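Local structure of cleavage stimulation factor 77 (Encephalitozoon cuniculi, 2UY1) at residues F327-Y330 / Y331-S335; C441-D444 / S445-L449; T383-M386 / W387-I391. The protein probably takes part in the 3′-end processing of messenger RNA precursors and may bind mRNA. All coordinates share one frame; numbering follows the deposited sequence.

Overall arrangement
The chain runs through interaction 1, then interaction 3, then interaction 2; the contacts lie in series, none nests in or crosses another, and none closes a long loop because each joins residues a turn apart, along a helix or at its end. Interaction 1 ends helix 319-333, interaction 3 starts helix 384-397, and interaction 2 spans the end of helix 434-446 and the residues just after it. In space, interactions 1 and 2 have centres about 19 Å apart and touch where Phe327 packs on Phe448, which ties the late segment 445-449 back to helix 319-333. Interaction 3 touches neither: its nearest atoms lie about 10 Å from interaction 1 and about 9 Å from interaction 2.

Interaction 1. Residues F327-Y330 / Y331-S335; sequences FIEY and YATGS
The ring of Tyr330 turns its edge to the face of Tyr331 in a T-shaped pair, with planes at 82° and centroids 4.8 Å apart; CD2 of Tyr330 stands over the centre of the Tyr331 ring. One carbonyl oxygen lies at the edge of each ring, near its plane: Phe327 O is 3.1 Å from Tyr331 CD2, and Ser335 O is 3.2 Å from Tyr330 CD1. The pair sits at the C-terminal end of helix 319-333, in the all-helical HAT-repeat fold of this family. Different first torsions bring consecutive rings together: Tyr330 CG is opposite the backbone N (chi1 -178°), Tyr331 CG beside it (-66°). Both hydroxyls bond to the backbone of another chain, which places the two rings at an interchain interface, and Tyr330 also meets Phe363 edge-to-face. Gly334, with positive phi, leaves the helix while its N donates to Tyr330 O at 2.7 Å. Glu329 OE1, salt-bridged to Arg306, is joined by a water to Thr333 OG1. That hydroxyl donates to Glu329 O at 2.6 Å, while Thr333 N reaches the same oxygen from the opposite face of the carbonyl plane. In an ST turn, Thr333 OG1 accepts from Ser335 N at 3.2 Å.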
ATOM      1  N   PHE B 327       5.152 -22.688  -2.261  1.00 17.78           N
ATOM      2  CA  PHE B 327       3.853 -22.334  -2.806  1.00 17.75           C
ATOM      3  C   PHE B 327       3.374 -23.379  -3.822  1.00 16.26           C
ATOM      4  O   PHE B 327       2.234 -23.668  -3.898  1.00 14.25           O
ATOM      5  CB  PHE B 327       3.889 -21.012  -3.535  1.00 17.58           C
ATOM      6  CG  PHE B 327       3.990 -19.764  -2.667  1.00 17.77           C
ATOM      7  CD1 PHE B 327       3.714 -19.756  -1.298  1.00 18.88           C
ATOM      8  CD2 PHE B 327       4.256 -18.538  -3.308  1.00 19.36           C
ATOM      9  CE1 PHE B 327       3.761 -18.565  -0.563  1.00 16.89           C
ATOM     10  CE2 PHE B 327       4.318 -17.325  -2.566  1.00 19.34           C
ATOM     11  CZ  PHE B 327       4.106 -17.349  -1.192  1.00 17.13           C
ATOM     12  N   ILE B 328       4.214 -23.848  -4.720  1.00 17.57           N
ATOM     13  CA  ILE B 328       3.733 -24.959  -5.557  1.00 18.11           C
ATOM     14  C   ILE B 328       3.279 -26.169  -4.696  1.00 16.20           C
ATOM     15  O   ILE B 328       2.334 -26.832  -5.063  1.00 17.06           O
ATOM     16  CB  ILE B 328       4.821 -25.510  -6.460  1.00 17.63           C
ATOM     17  CG1 ILE B 328       5.333 -24.459  -7.468  1.00 17.91           C
ATOM     18  CG2 ILE B 328       4.334 -26.811  -7.088  1.00 18.29           C
ATOM     19  CD1 ILE B 328       4.280 -23.799  -8.303  1.00 13.72           C
ATOM     20  N   GLU B 329       3.984 -26.461  -3.615  1.00 15.36           N
ATOM     21  CA  GLU B 329       3.749 -27.695  -2.926  1.00 18.96           C
ATOM     22  C   GLU B 329       2.457 -27.508  -2.213  1.00 19.42           C
ATOM     23  O   GLU B 329       1.634 -28.377  -2.243  1.00 20.70           O
ATOM     24  CB  GLU B 329       4.862 -28.098  -1.955  1.00 18.12           C
ATOM     25  CG  GLU B 329       6.096 -28.647  -2.633  1.00 22.74           C
ATOM     26  CD  GLU B 329       5.966 -30.133  -3.104  1.00 26.35           C
ATOM     27  OE1 GLU B 329       4.978 -30.846  -2.812  1.00 25.47           O
ATOM     28  OE2 GLU B 329       6.919 -30.591  -3.765  1.00 30.82           O
ATOM     29  N   TYR B 330       2.251 -26.338  -1.610  1.00 22.09           N
ATOM     30  CA  TYR B 330       0.939 -26.071  -0.966  1.00 22.24           C
ATOM     31  C   TYR B 330      -0.276 -26.149  -1.941  1.00 22.71           C
ATOM     32  O   TYR B 330      -1.193 -26.910  -1.705  1.00 22.12           O
ATOM     33  CB  TYR B 330       0.921 -24.741  -0.184  1.00 22.47           C
ATOM     34  CG  TYR B 330      -0.405 -24.554   0.486  1.00 24.24           C
ATOM     35  CD1 TYR B 330      -0.814 -25.451   1.482  1.00 22.36           C
ATOM     36  CD2 TYR B 330      -1.298 -23.558   0.070  1.00 25.13           C
ATOM     37  CE1 TYR B 330      -2.081 -25.342   2.102  1.00 27.33           C
ATOM     38  CE2 TYR B 330      -2.585 -23.434   0.699  1.00 26.23           C
ATOM     39  CZ  TYR B 330      -2.943 -24.350   1.694  1.00 26.11           C
ATOM     40  OH  TYR B 330      -4.164 -24.255   2.353  1.00 32.57           O
ATOM     41  N   TYR B 331      -0.264 -25.348  -3.015  1.00 22.66           N
ATOM     42  CA  TYR B 331      -1.418 -25.266  -3.943  1.00 23.56           C
ATOM     43  C   TYR B 331      -1.618 -26.515  -4.814  1.00 22.25           C
ATOM     44  O   TYR B 331      -2.697 -26.752  -5.272  1.00 22.75           O
ATOM     45  CB  TYR B 331      -1.332 -23.967  -4.784  1.00 24.64           C
ATOM     46  CG  TYR B 331      -1.509 -22.816  -3.854  1.00 25.19           C
ATOM     47  CD1 TYR B 331      -2.760 -22.515  -3.363  1.00 24.69           C
ATOM     48  CD2 TYR B 331      -0.415 -22.099  -3.369  1.00 25.83           C
ATOM     49  CE1 TYR B 331      -2.930 -21.517  -2.422  1.00 24.33           C
ATOM     50  CE2 TYR B 331      -0.575 -21.089  -2.420  1.00 27.89           C
ATOM     51  CZ  TYR B 331      -1.847 -20.802  -1.964  1.00 25.77           C
ATOM     52  OH  TYR B 331      -2.066 -19.816  -0.999  1.00 27.09           O
ATOM     53  N   ALA B 332      -0.574 -27.317  -4.988  1.00 22.03           N
ATOM     54  CA  ALA B 332      -0.669 -28.510  -5.837  1.00 22.56           C
ATOM     55  C   ALA B 332      -1.161 -29.699  -4.993  1.00 22.23           C
ATOM     56  O   ALA B 332      -2.016 -30.445  -5.413  1.00 22.56           O
ATOM     57  CB  ALA B 332       0.677 -28.817  -6.510  1.00 19.74           C
ATOM     58  N   THR B 333      -0.675 -29.797  -3.765  1.00 23.69           N
ATOM     59  CA  THR B 333      -0.923 -30.971  -2.928  1.00 24.66           C
ATOM     60  C   THR B 333      -1.840 -30.682  -1.727  1.00 24.46           C
ATOM     61  O   THR B 333      -2.540 -31.570  -1.273  1.00 25.21           O
ATOM     62  CB  THR B 333       0.405 -31.570  -2.459  1.00 24.34           C
ATOM     63  OG1 THR B 333       0.950 -30.722  -1.445  1.00 25.82           O
ATOM     64  CG2 THR B 333       1.360 -31.672  -3.621  1.00 22.93           C
ATOM     65  N   GLY B 334      -1.884 -29.444  -1.236  1.00 23.72           N
ATOM     66  CA  GLY B 334      -2.570 -29.170   0.052  1.00 23.57           C
ATOM     67  C   GLY B 334      -1.844 -29.530   1.354  1.00 22.80           C
ATOM     68  O   GLY B 334      -2.371 -29.309   2.475  1.00 23.58           O
ATOM     69  N   SER B 335      -0.648 -30.062   1.248  1.00 22.02           N
ATOM     70  CA  SER B 335       0.202 -30.258   2.446  1.00 21.56           C
ATOM     71  C   SER B 335       0.527 -28.904   3.108  1.00 23.50           C
ATOM     72  O   SER B 335       0.894 -27.941   2.409  1.00 21.45           O
ATOM     73  CB  SER B 335       1.528 -30.906   2.055  1.00 21.62           C
ATOM     74  OG  SER B 335       2.227 -31.457   3.185  1.00 20.10           O
TER
HETATM   75  O   HOH W   1       3.384 -31.391  -0.691  1.00 31.92           O

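Interaction 2. Residues C441-D444 / S445-L449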
ATOM      1  N   CYS B 441       0.585 -10.516 -19.906  1.00 20.67           N
ATOM      2  CA  CYS B 441       0.155 -11.763 -19.274  1.00 19.84           C
ATOM      3  C   CYS B 441       1.263 -12.787 -19.155  1.00 19.69           C
ATOM      4  O   CYS B 441       1.410 -13.395 -18.124  1.00 20.46           O
ATOM      5  CB  CYS B 441      -1.077 -12.364 -19.962  1.00 20.11           C
ATOM      6  SG  CYS B 441      -2.656 -11.494 -19.626  1.00 22.70           S
ATOM      7  N   PHE B 442       2.058 -12.982 -20.216  1.00 19.72           N
ATOM      8  CA  PHE B 442       3.137 -13.927 -20.162  1.00 17.82           C
ATOM      9  C   PHE B 442       4.221 -13.341 -19.278  1.00 18.44           C
ATOM     10  O   PHE B 442       4.681 -14.029 -18.382  1.00 17.74           O
ATOM     11  CB  PHE B 442       3.667 -14.238 -21.579  1.00 18.61           C
ATOM     12  CG  PHE B 442       2.915 -15.319 -22.292  1.00 19.13           C
ATOM     13  CD1 PHE B 442       3.438 -16.582 -22.393  1.00 19.80           C
ATOM     14  CD2 PHE B 442       1.683 -15.054 -22.905  1.00 21.70           C
ATOM     15  CE1 PHE B 442       2.751 -17.604 -23.043  1.00 19.84           C
ATOM     16  CE2 PHE B 442       0.990 -16.054 -23.538  1.00 21.06           C
ATOM     17  CZ  PHE B 442       1.545 -17.348 -23.612  1.00 20.41           C
ATOM     18  N   LEU B 443       4.637 -12.076 -19.524  1.00 17.86           N
ATOM     19  CA  LEU B 443       5.636 -11.464 -18.685  1.00 19.07           C
ATOM     20  C   LEU B 443       5.343 -11.538 -17.190  1.00 18.91           C
ATOM     21  O   LEU B 443       6.243 -11.801 -16.409  1.00 17.68           O
ATOM     22  CB  LEU B 443       5.836  -9.979 -19.034  1.00 18.42           C
ATOM     23  CG  LEU B 443       6.874  -9.184 -18.252  1.00 20.47           C
ATOM     24  CD1 LEU B 443       8.288  -9.810 -18.452  1.00 21.34           C
ATOM     25  CD2 LEU B 443       6.877  -7.716 -18.802  1.00 21.30           C
ATOM     26  N   ASP B 444       4.119 -11.219 -16.787  1.00 18.90           N
ATOM     27  CA  ASP B 444       3.841 -11.207 -15.349  1.00 20.42           C
ATOM     28  C   ASP B 444       3.971 -12.593 -14.778  1.00 19.90           C
ATOM     29  O   ASP B 444       4.281 -12.768 -13.612  1.00 20.62           O
ATOM     30  CB  ASP B 444       2.447 -10.683 -15.074  1.00 18.91           C
ATOM     31  CG  ASP B 444       2.319  -9.226 -15.366  1.00 24.31           C
ATOM     32  OD1 ASP B 444       3.342  -8.475 -15.466  1.00 29.73           O
ATOM     33  OD2 ASP B 444       1.175  -8.833 -15.542  1.00 25.67           O
ATOM     34  N   SER B 445       3.668 -13.584 -15.602  1.00 20.84           N
ATOM     35  CA  SER B 445       3.675 -14.982 -15.182  1.00 19.85           C
ATOM     36  C   SER B 445       5.108 -15.506 -15.032  1.00 19.96           C
ATOM     37  O   SER B 445       5.354 -16.325 -14.146  1.00 19.72           O
ATOM     38  CB  SER B 445       2.957 -15.821 -16.222  1.00 20.67           C
ATOM     39  OG  SER B 445       1.544 -15.619 -16.183  1.00 23.98           O
ATOM     40  N   PHE B 446       6.015 -15.102 -15.925  1.00 19.18           N
ATOM     41  CA  PHE B 446       7.417 -15.545 -15.839  1.00 20.96           C
ATOM     42  C   PHE B 446       8.046 -14.860 -14.628  1.00 21.37           C
ATOM     43  O   PHE B 446       8.907 -15.461 -13.968  1.00 20.07           O
ATOM     44  CB  PHE B 446       8.273 -15.161 -17.054  1.00 18.50           C
ATOM     45  CG  PHE B 446       7.894 -15.849 -18.349  1.00 20.29           C
ATOM     46  CD1 PHE B 446       7.729 -17.219 -18.427  1.00 19.18           C
ATOM     47  CD2 PHE B 446       7.772 -15.116 -19.522  1.00 18.39           C
ATOM     48  CE1 PHE B 446       7.375 -17.867 -19.631  1.00 20.92           C
ATOM     49  CE2 PHE B 446       7.474 -15.768 -20.747  1.00 22.07           C
ATOM     50  CZ  PHE B 446       7.260 -17.139 -20.782  1.00 19.05           C
ATOM     51  N   ASN B 447       7.630 -13.608 -14.358  1.00 22.20           N
ATOM     52  CA  ASN B 447       8.148 -12.838 -13.172  1.00 24.24           C
ATOM     53  C   ASN B 447       7.570 -13.448 -11.872  1.00 24.53           C
ATOM     54  O   ASN B 447       6.490 -13.979 -11.925  1.00 25.37           O
ATOM     55  CB  ASN B 447       7.833 -11.317 -13.304  1.00 23.53           C
ATOM     56  CG  ASN B 447       8.641 -10.649 -14.402  1.00 25.51           C
ATOM     57  OD1 ASN B 447       9.725 -11.120 -14.746  1.00 25.64           O
ATOM     58  ND2 ASN B 447       8.107  -9.555 -14.989  1.00 26.06           N
ATOM     59  N   PHE B 448       8.295 -13.457 -10.744  1.00 25.17           N
ATOM     60  CA  PHE B 448       7.796 -14.098  -9.497  1.00 25.06           C
ATOM     61  C   PHE B 448       7.966 -13.097  -8.368  1.00 24.83           C
ATOM     62  O   PHE B 448       9.090 -12.700  -8.024  1.00 25.67           O
ATOM     63  CB  PHE B 448       8.505 -15.435  -9.158  1.00 24.58           C
ATOM     64  CG  PHE B 448       8.065 -16.065  -7.822  1.00 25.64           C
ATOM     65  CD1 PHE B 448       6.748 -16.561  -7.633  1.00 27.69           C
ATOM     66  CD2 PHE B 448       8.941 -16.129  -6.735  1.00 21.69           C
ATOM     67  CE1 PHE B 448       6.348 -17.158  -6.407  1.00 25.72           C
ATOM     68  CE2 PHE B 448       8.545 -16.696  -5.528  1.00 23.15           C
ATOM     69  CZ  PHE B 448       7.243 -17.218  -5.358  1.00 23.97           C
ATOM     70  N   LEU B 449       6.853 -12.663  -7.797  1.00 26.21           N
ATOM     71  CA  LEU B 449       6.915 -11.621  -6.788  1.00 25.81           C
ATOM     72  C   LEU B 449       7.696 -10.403  -7.342  1.00 26.77           C
ATOM     73  O   LEU B 449       7.343  -9.898  -8.393  1.00 27.36           O
ATOM     74  CB  LEU B 449       7.524 -12.178  -5.517  1.00 25.06           C
ATOM     75  CG  LEU B 449       6.689 -13.373  -4.966  1.00 22.20           C
ATOM     76  CD1 LEU B 449       7.240 -13.798  -3.670  1.00 12.16           C
ATOM     77  CD2 LEU B 449       5.229 -12.959  -4.793  1.00 21.23           C
TER
HETATM   78  O   HOH W   2       5.644  -8.142 -14.047  1.00 28.10           O
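Phe442 and Phe446, one helical turn apart, point their rings to the same flank without stacking: Phe446 CZ comes to the edge of the Phe442 ring, near its plane, 4.2 Å from Phe442 CD1. Phe442 O stands oblique to the Phe446 ring, 3.5 Å from Phe446 CD2. Each ring has a T-shaped partner in the fold, Phe217 for Phe442 and Phe247 for Phe446, so this last turn of helix 434-446 packs into the helical array, and Phe442 meets an aromatic side chain of another chain as well.

On another flank Leu443 and Asn447 run across each other. With CG opposite its own backbone N (chi1 -179°), Leu443 brings its end to the Asn447 amide, and Asn447 ND2 lies 3.5 Å from Leu443 CD1. The amide is held from both ends: OD1 accepts from Ile453 N, and ND2 donates to a water that in turn donates to Asp444 OD1 at 2.7 Å. Asn447 is the first residue off the helix, yet its N still bonds to Leu443 O at 3.1 Å.

Ser445 turns OG beside its own N (chi1 -73°), back toward the preceding turn. Its hydroxyl donates to Cys441 O at 3.0 Å, nearly along the C=O axis. Ser445 N is divided weakly between Cys441 O (3.4 Å) and Phe442 O, so the hydroxyl gives Cys441 O a second, shorter bond.

Interaction 3. Residues T383-M386 / W387-I391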
ATOM      1  N   THR B 383       9.160  -7.188  10.262  1.00 18.93           N
ATOM      2  CA  THR B 383       8.858  -5.980   9.572  1.00 19.16           C
ATOM      3  C   THR B 383       7.594  -5.407  10.218  1.00 18.86           C
ATOM      4  O   THR B 383       6.946  -6.124  10.946  1.00 18.05           O
ATOM      5  CB  THR B 383       8.569  -6.301   8.059  1.00 19.57           C
ATOM      6  OG1 THR B 383       7.497  -7.257   8.000  1.00 16.13           O
ATOM      7  CG2 THR B 383       9.831  -6.855   7.343  1.00 17.26           C
ATOM      8  N   SER B 384       7.269  -4.134   9.946  1.00 19.26           N
ATOM      9  CA  SER B 384       6.027  -3.519  10.462  1.00 19.58           C
ATOM     10  C   SER B 384       4.857  -4.294   9.930  1.00 18.76           C
ATOM     11  O   SER B 384       3.888  -4.394  10.626  1.00 18.34           O
ATOM     12  CB  SER B 384       5.747  -2.080  10.005  1.00 17.81           C
ATOM     13  OG  SER B 384       6.813  -1.216  10.247  1.00 23.71           O
ATOM     14  N   ARG B 385       4.931  -4.779   8.688  1.00 17.44           N
ATOM     15  CA  ARG B 385       3.816  -5.483   8.094  1.00 16.36           C
ATOM     16  C   ARG B 385       3.554  -6.812   8.830  1.00 17.27           C
ATOM     17  O   ARG B 385       2.426  -7.133   9.013  1.00 17.87           O
ATOM     18  CB  ARG B 385       3.992  -5.737   6.616  1.00 19.47           C
ATOM     19  CG  ARG B 385       2.720  -6.269   5.969  1.00 21.17           C
ATOM     20  CD  ARG B 385       3.029  -7.046   4.703  1.00 29.53           C
ATOM     21  NE  ARG B 385       1.859  -7.086   3.840  1.00 33.38           N
ATOM     22  CZ  ARG B 385       1.867  -7.454   2.564  1.00 39.52           C
ATOM     23  NH1 ARG B 385       3.010  -7.824   1.974  1.00 40.68           N
ATOM     24  NH2 ARG B 385       0.719  -7.445   1.878  1.00 41.62           N
ATOM     25  N   MET B 386       4.590  -7.518   9.284  1.00 16.06           N
ATOM     26  CA  MET B 386       4.477  -8.766  10.044  1.00 16.64           C
ATOM     27  C   MET B 386       3.847  -8.420  11.393  1.00 15.22           C
ATOM     28  O   MET B 386       2.849  -8.990  11.743  1.00 14.39           O
ATOM     29  CB  MET B 386       5.865  -9.415  10.262  1.00 15.48           C
ATOM     30  CG  MET B 386       6.420 -10.149   9.024  1.00 17.20           C
ATOM     31  SD  MET B 386       8.212 -10.499   9.245  1.00 19.91           S
ATOM     32  CE  MET B 386       8.025 -11.939  10.364  1.00 15.61           C
ATOM     33  N   TRP B 387       4.415  -7.454  12.118  1.00 15.38           N
ATOM     34  CA  TRP B 387       3.752  -6.886  13.333  1.00 16.40           C
ATOM     35  C   TRP B 387       2.267  -6.537  13.145  1.00 15.09           C
ATOM     36  O   TRP B 387       1.392  -7.030  13.895  1.00 16.59           O
ATOM     37  CB  TRP B 387       4.528  -5.656  13.849  1.00 16.56           C
ATOM     38  CG  TRP B 387       5.728  -5.957  14.755  1.00 16.36           C
ATOM     39  CD1 TRP B 387       7.049  -5.670  14.499  1.00 15.29           C
ATOM     40  CD2 TRP B 387       5.688  -6.588  16.029  1.00 16.96           C
ATOM     41  NE1 TRP B 387       7.829  -6.075  15.560  1.00 18.61           N
ATOM     42  CE2 TRP B 387       7.009  -6.647  16.509  1.00 19.06           C
ATOM     43  CE3 TRP B 387       4.641  -7.075  16.849  1.00 17.85           C
ATOM     44  CZ2 TRP B 387       7.313  -7.185  17.751  1.00 18.13           C
ATOM     45  CZ3 TRP B 387       4.965  -7.632  18.047  1.00 17.59           C
ATOM     46  CH2 TRP B 387       6.289  -7.716  18.474  1.00 16.90           C
ATOM     47  N   ASP B 388       1.951  -5.702  12.179  1.00 14.46           N
ATOM     48  CA  ASP B 388       0.556  -5.335  11.917  1.00 14.80           C
ATOM     49  C   ASP B 388      -0.389  -6.485  11.513  1.00 14.67           C
ATOM     50  O   ASP B 388      -1.584  -6.477  11.919  1.00 16.27           O
ATOM     51  CB  ASP B 388       0.446  -4.279  10.869  1.00 13.35           C
ATOM     52  CG  ASP B 388       1.161  -3.009  11.253  1.00 16.46           C
ATOM     53  OD1 ASP B 388       1.482  -2.838  12.436  1.00 22.87           O
ATOM     54  OD2 ASP B 388       1.347  -2.167  10.370  1.00 14.72           O
ATOM     55  N   SER B 389       0.092  -7.463  10.753  1.00 15.19           N
ATOM     56  CA  SER B 389      -0.740  -8.677  10.447  1.00 14.65           C
ATOM     57  C   SER B 389      -1.021  -9.502  11.667  1.00 14.63           C
ATOM     58  O   SER B 389      -2.179  -9.934  11.887  1.00 14.93           O
ATOM     59  CB  SER B 389      -0.074  -9.536   9.354  1.00 16.23           C
ATOM     60  OG  SER B 389       0.242  -8.684   8.254  1.00 14.44           O
ATOM     61  N   MET B 390      -0.007  -9.697  12.506  1.00 13.43           N
ATOM     62  CA  MET B 390      -0.187 -10.453  13.748  1.00 13.20           C
ATOM     63  C   MET B 390      -1.094  -9.714  14.747  1.00 13.40           C
ATOM     64  O   MET B 390      -1.916 -10.313  15.407  1.00 11.00           O
ATOM     65  CB  MET B 390       1.203 -10.809  14.361  1.00 13.98           C
ATOM     66  CG  MET B 390       1.206 -11.704  15.586  1.00 16.45           C
ATOM     67  SD  MET B 390       0.700 -13.416  15.148  1.00 21.07           S
ATOM     68  CE  MET B 390      -1.012 -13.306  15.368  1.00 14.74           C
ATOM     69  N   ILE B 391      -0.932  -8.404  14.887  1.00 12.79           N
ATOM     70  CA  ILE B 391      -1.817  -7.589  15.761  1.00 12.10           C
ATOM     71  C   ILE B 391      -3.266  -7.651  15.261  1.00 10.93           C
ATOM     72  O   ILE B 391      -4.211  -7.737  16.067  1.00 10.49           O
ATOM     73  CB  ILE B 391      -1.293  -6.062  15.845  1.00 12.11           C
ATOM     74  CG1 ILE B 391      -0.022  -5.984  16.736  1.00 12.08           C
ATOM     75  CG2 ILE B 391      -2.456  -5.078  16.358  1.00 13.84           C
ATOM     76  CD1 ILE B 391       0.925  -4.723  16.500  1.00 13.49           C
TER
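Regular i to i+4 backbone bonds carry the first turns of helix 384-397, with Trp387 N on Thr383 O, Asp388 N on Ser384 O at 2.8 Å, Ser389 N on Arg385 O and Met390 N on Met386 O. One side chain adds a bond to this ladder, at Arg385 O. Ser389 has OG beside its own backbone N (chi1 -51°), and from there the hydroxyl donates to Arg385 O at 2.8 Å. The amide N of Ser389 grips the same oxygen at 2.9 Å from the opposite face of the carbonyl plane, so the two donors flank one acceptor. Arg385 itself extends away from the helix, its CG passing 4.1 Å from Ser389 OG.

Thr383 is the N-cap and forms a capping box with Met386. Met386 N, in the first turn, donates to Thr383 OG1 at 3.2 Å, and in the reverse direction Thr383 N points almost straight at the sulfur, a weak bond of 3.6 Å to Met386 SD. Sulfur thus takes the place that a carboxylate or amide oxygen often fills in such a box. CG beside Met386's own N (chi1 -77°) and an extended next torsion (166°) carry SD back to Thr383 N. The capping hydroxyl is bonded in addition to Glu358 of helix 354-367.

The carboxylate of Asp388 folds back over the preceding turn, with Asp388 CG 3.1 Å from Ser384 O. Neither carboxylate oxygen is hydrogen-bonded to that carbonyl, as expected of two acceptors if the acid is ionised; OD1 instead forms a salt bridge with Lys410 of helix 400-415. Trp387 brings its indole past the start of the helix, where Thr383 O stands oblique to the ring, 3.6 Å from Trp387 CD1, and the ring then meets Phe377 edge-to-face and packs on Gln409 and Lys410.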